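Local structure of hypothetical protein ta1320 (Thermoplasma acidophilum, 1NE2) at residues B[51-56]-B[110-115]. The protein is of uncharacterised function but probably acts as a methyltransferase of the S-adenosylmethionine-dependent, Rossmann-like class. Residues are numbered along the deposited sequence; the frame is centred on the assembly and turned at random.
Sequences GGRSVI and KYDTWI
Ile-56 sets its CB over one face of the Tyr-111 ring, toward the rim, 4.0 Å from the ring centroid in a CH-pi contact. Its CG1 branch runs anti to the backbone N (chi1 -178°), which carries CD1 to within 3.6 Å of Tyr-111 CE2, while CG2 turns to Trp-114 and meets CE3 at 3.6 Å. A branched isoleucine suits this place because its two arms serve two rings at once. A leucine at Tyr-111 would probably leave Ile-56 without its flat partner and Glu-75 of the second subunit without the phenolic hydroxyl it bonds. Beneath the side chains, 54-56 and 113-115 pair in parallel, Ile-56 N giving a hydrogen bond to Thr-113 O and Ile-56 O accepting one from Ile-115 N. These are neighbouring central strands of a Rossmann-like sheet, as in AdoMet-dependent methyltransferases; on the other face, Val-55 CG1 touches Ile-115 CD1, under helix 34-46. Where the pairing begins, the contact turns polar. Asp-112 OD2 takes the N-H of Ser-54 on its anti lone pair, almost straight at 177° and 2.8 Å, and Asp-112 N returns a bond to Ser-54 OG (2.9 Å), a short side chain that fits close to the backbone. Backbone Lys-110 O of the second subunit also bonds Ser-54 OG, and Lys-110 N bonds Asp-112 OD2 of that subunit. The loose side is at partly exposed Arg-53, whose NH1 reaches Asp-112 OD1 only through a water, the guanidinium itself being held by Gly-48 O.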
ATOM      1  N   GLY B  51      -2.794 -11.659  -4.262  1.00 19.45           N
ATOM      2  CA  GLY B  51      -1.616 -12.265  -3.665  1.00 17.33           C
ATOM      3  C   GLY B  51      -0.299 -11.574  -3.972  1.00 17.24           C
ATOM      4  O   GLY B  51       0.092 -11.445  -5.130  1.00 17.97           O
ATOM      5  N   GLY B  52       0.390 -11.137  -2.919  1.00 17.37           N
ATOM      6  CA  GLY B  52       1.672 -10.467  -3.078  1.00 17.06           C
ATOM      7  C   GLY B  52       1.584  -9.085  -3.696  1.00 17.07           C
ATOM      8  O   GLY B  52       2.580  -8.544  -4.169  1.00 17.43           O
ATOM      9  N   ARG B  53       0.393  -8.504  -3.688  1.00 15.76           N
ATOM     10  CA  ARG B  53       0.195  -7.186  -4.279  1.00 12.95           C
ATOM     11  C   ARG B  53      -0.122  -6.125  -3.247  1.00 12.93           C
ATOM     12  O   ARG B  53      -0.528  -6.431  -2.126  1.00 15.98           O
ATOM     13  CB  ARG B  53      -0.973  -7.233  -5.272  1.00 11.11           C
ATOM     14  CG  ARG B  53      -0.876  -8.302  -6.332  1.00 11.20           C
ATOM     15  CD  ARG B  53       0.340  -8.112  -7.236  1.00 17.10           C
ATOM     16  NE  ARG B  53       0.265  -9.023  -8.381  1.00 16.87           N
ATOM     17  CZ  ARG B  53       1.247  -9.233  -9.253  1.00 22.85           C
ATOM     18  NH1 ARG B  53       2.404  -8.594  -9.129  1.00 20.84           N
ATOM     19  NH2 ARG B  53       1.082 -10.105 -10.242  1.00 20.04           N
ATOM     20  N   SER B  54       0.079  -4.867  -3.625  1.00 12.90           N
ATOM     21  CA  SER B  54      -0.286  -3.770  -2.741  1.00 12.89           C
ATOM     22  C   SER B  54      -1.710  -3.443  -3.208  1.00 16.51           C
ATOM     23  O   SER B  54      -1.957  -3.238  -4.399  1.00 14.42           O
ATOM     24  CB  SER B  54       0.663  -2.579  -2.922  1.00 17.41           C
ATOM     25  OG  SER B  54       0.745  -2.174  -4.274  1.00 20.50           O
ATOM     26  N   VAL B  55      -2.647  -3.415  -2.270  1.00 14.30           N
ATOM     27  CA  VAL B  55      -4.054  -3.193  -2.591  1.00 13.67           C
ATOM     28  C   VAL B  55      -4.664  -2.029  -1.834  1.00 14.82           C
ATOM     29  O   VAL B  55      -4.352  -1.812  -0.669  1.00 14.49           O
ATOM     30  CB  VAL B  55      -4.882  -4.458  -2.230  1.00 12.17           C
ATOM     31  CG1 VAL B  55      -6.371  -4.228  -2.484  1.00 14.38           C
ATOM     32  CG2 VAL B  55      -4.379  -5.651  -3.030  1.00 14.38           C
ATOM     33  N   ILE B  56      -5.540  -1.288  -2.499  1.00 14.75           N
ATOM     34  CA  ILE B  56      -6.241  -0.204  -1.841  1.00 12.73           C
ATOM     35  C   ILE B  56      -7.735  -0.404  -2.087  1.00 15.11           C
ATOM     36  O   ILE B  56      -8.178  -0.596  -3.222  1.00 16.05           O
ATOM     37  CB  ILE B  56      -5.800   1.210  -2.332  1.00 13.67           C
ATOM     38  CG1 ILE B  56      -6.562   2.271  -1.523  1.00 12.72           C
ATOM     39  CG2 ILE B  56      -6.020   1.365  -3.841  1.00 14.53           C
ATOM     40  CD1 ILE B  56      -5.971   3.678  -1.618  1.00 14.74           C
ATOM     41  N   LYS B 110       0.579   5.120  -4.592  1.00 18.66           N
ATOM     42  CA  LYS B 110       0.477   4.168  -5.699  1.00 19.67           C
ATOM     43  C   LYS B 110       0.247   2.758  -5.152  1.00 18.28           C
ATOM     44  O   LYS B 110       0.865   2.364  -4.158  1.00 16.59           O
ATOM     45  CB  LYS B 110       1.766   4.191  -6.530  1.00 21.72           C
ATOM     46  CG  LYS B 110       1.847   3.120  -7.608  1.00 32.19           C
ATOM     47  CD  LYS B 110       3.185   3.186  -8.345  1.00 37.40           C
ATOM     48  CE  LYS B 110       3.312   2.082  -9.394  1.00 41.52           C
ATOM     49  NZ  LYS B 110       2.283   2.176 -10.470  1.00 43.64           N
ATOM     50  N   TYR B 111      -0.637   2.007  -5.808  1.00 18.70           N
ATOM     51  CA  TYR B 111      -0.983   0.640  -5.401  1.00 16.73           C
ATOM     52  C   TYR B 111      -1.200  -0.232  -6.639  1.00 17.59           C
ATOM     53  O   TYR B 111      -1.645   0.259  -7.673  1.00 19.67           O
ATOM     54  CB  TYR B 111      -2.280   0.658  -4.581  1.00 15.62           C
ATOM     55  CG  TYR B 111      -2.208   1.561  -3.378  1.00 16.30           C
ATOM     56  CD1 TYR B 111      -1.684   1.094  -2.179  1.00 15.01           C
ATOM     57  CD2 TYR B 111      -2.579   2.909  -3.461  1.00 17.46           C
ATOM     58  CE1 TYR B 111      -1.518   1.936  -1.086  1.00 16.88           C
ATOM     59  CE2 TYR B 111      -2.413   3.769  -2.366  1.00 14.71           C
ATOM     60  CZ  TYR B 111      -1.876   3.265  -1.181  1.00 17.99           C
ATOM     61  OH  TYR B 111      -1.671   4.075  -0.084  1.00 17.52           O
ATOM     62  N   ASP B 112      -0.902  -1.525  -6.533  1.00 14.63           N
ATOM     63  CA  ASP B 112      -1.104  -2.436  -7.663  1.00 14.92           C
ATOM     64  C   ASP B 112      -2.563  -2.518  -8.091  1.00 17.05           C
ATOM     65  O   ASP B 112      -2.905  -2.392  -9.275  1.00 15.41           O
ATOM     66  CB  ASP B 112      -0.693  -3.867  -7.292  1.00 15.00           C
ATOM     67  CG  ASP B 112       0.798  -4.057  -7.218  1.00 18.10           C
ATOM     68  OD1 ASP B 112       1.468  -3.911  -8.256  1.00 18.10           O
ATOM     69  OD2 ASP B 112       1.300  -4.367  -6.119  1.00 19.23           O
ATOM     70  N   THR B 113      -3.416  -2.736  -7.096  1.00 15.60           N
ATOM     71  CA  THR B 113      -4.834  -2.962  -7.306  1.00 13.77           C
ATOM     72  C   THR B 113      -5.767  -2.039  -6.536  1.00 13.33           C
ATOM     73  O   THR B 113      -5.584  -1.815  -5.345  1.00 13.59           O
ATOM     74  CB  THR B 113      -5.151  -4.417  -6.914  1.00 13.26           C
ATOM     75  OG1 THR B 113      -4.243  -5.292  -7.599  1.00 13.95           O
ATOM     76  CG2 THR B 113      -6.590  -4.782  -7.260  1.00 13.71           C
ATOM     77  N   TRP B 114      -6.766  -1.509  -7.237  1.00 11.35           N
ATOM     78  CA  TRP B 114      -7.779  -0.631  -6.645  1.00 12.78           C
ATOM     79  C   TRP B 114      -9.122  -1.356  -6.666  1.00 15.13           C
ATOM     80  O   TRP B 114      -9.558  -1.855  -7.715  1.00 15.28           O
ATOM     81  CB  TRP B 114      -7.890   0.675  -7.455  1.00 14.88           C
ATOM     82  CG  TRP B 114      -9.038   1.599  -7.088  1.00 14.87           C
ATOM     83  CD1 TRP B 114     -10.371   1.416  -7.352  1.00 14.67           C
ATOM     84  CD2 TRP B 114      -8.928   2.889  -6.471  1.00 13.82           C
ATOM     85  NE1 TRP B 114     -11.091   2.514  -6.948  1.00 16.81           N
ATOM     86  CE2 TRP B 114     -10.231   3.434  -6.404  1.00 17.13           C
ATOM     87  CE3 TRP B 114      -7.853   3.637  -5.974  1.00 16.62           C
ATOM     88  CZ2 TRP B 114     -10.490   4.700  -5.862  1.00 16.88           C
ATOM     89  CZ3 TRP B 114      -8.111   4.901  -5.430  1.00 19.00           C
ATOM     90  CH2 TRP B 114      -9.423   5.415  -5.383  1.00 17.59           C
ATOM     91  N   ILE B 115      -9.773  -1.418  -5.506  1.00 13.63           N
ATOM     92  CA  ILE B 115     -11.076  -2.060  -5.387  1.00 13.93           C
ATOM     93  C   ILE B 115     -12.099  -1.073  -4.845  1.00 16.98           C
ATOM     94  O   ILE B 115     -11.808  -0.308  -3.927  1.00 15.44           O
ATOM     95  CB  ILE B 115     -11.049  -3.256  -4.417  1.00 16.71           C
ATOM     96  CG1 ILE B 115     -10.036  -4.301  -4.891  1.00 19.78           C
ATOM     97  CG2 ILE B 115     -12.445  -3.869  -4.332  1.00 17.92           C
ATOM     98  CD1 ILE B 115      -9.747  -5.394  -3.846  1.00 16.81           C
TER
HETATM   99  O   HOH W   1       3.179  -5.912  -8.272  1.00 23.40           O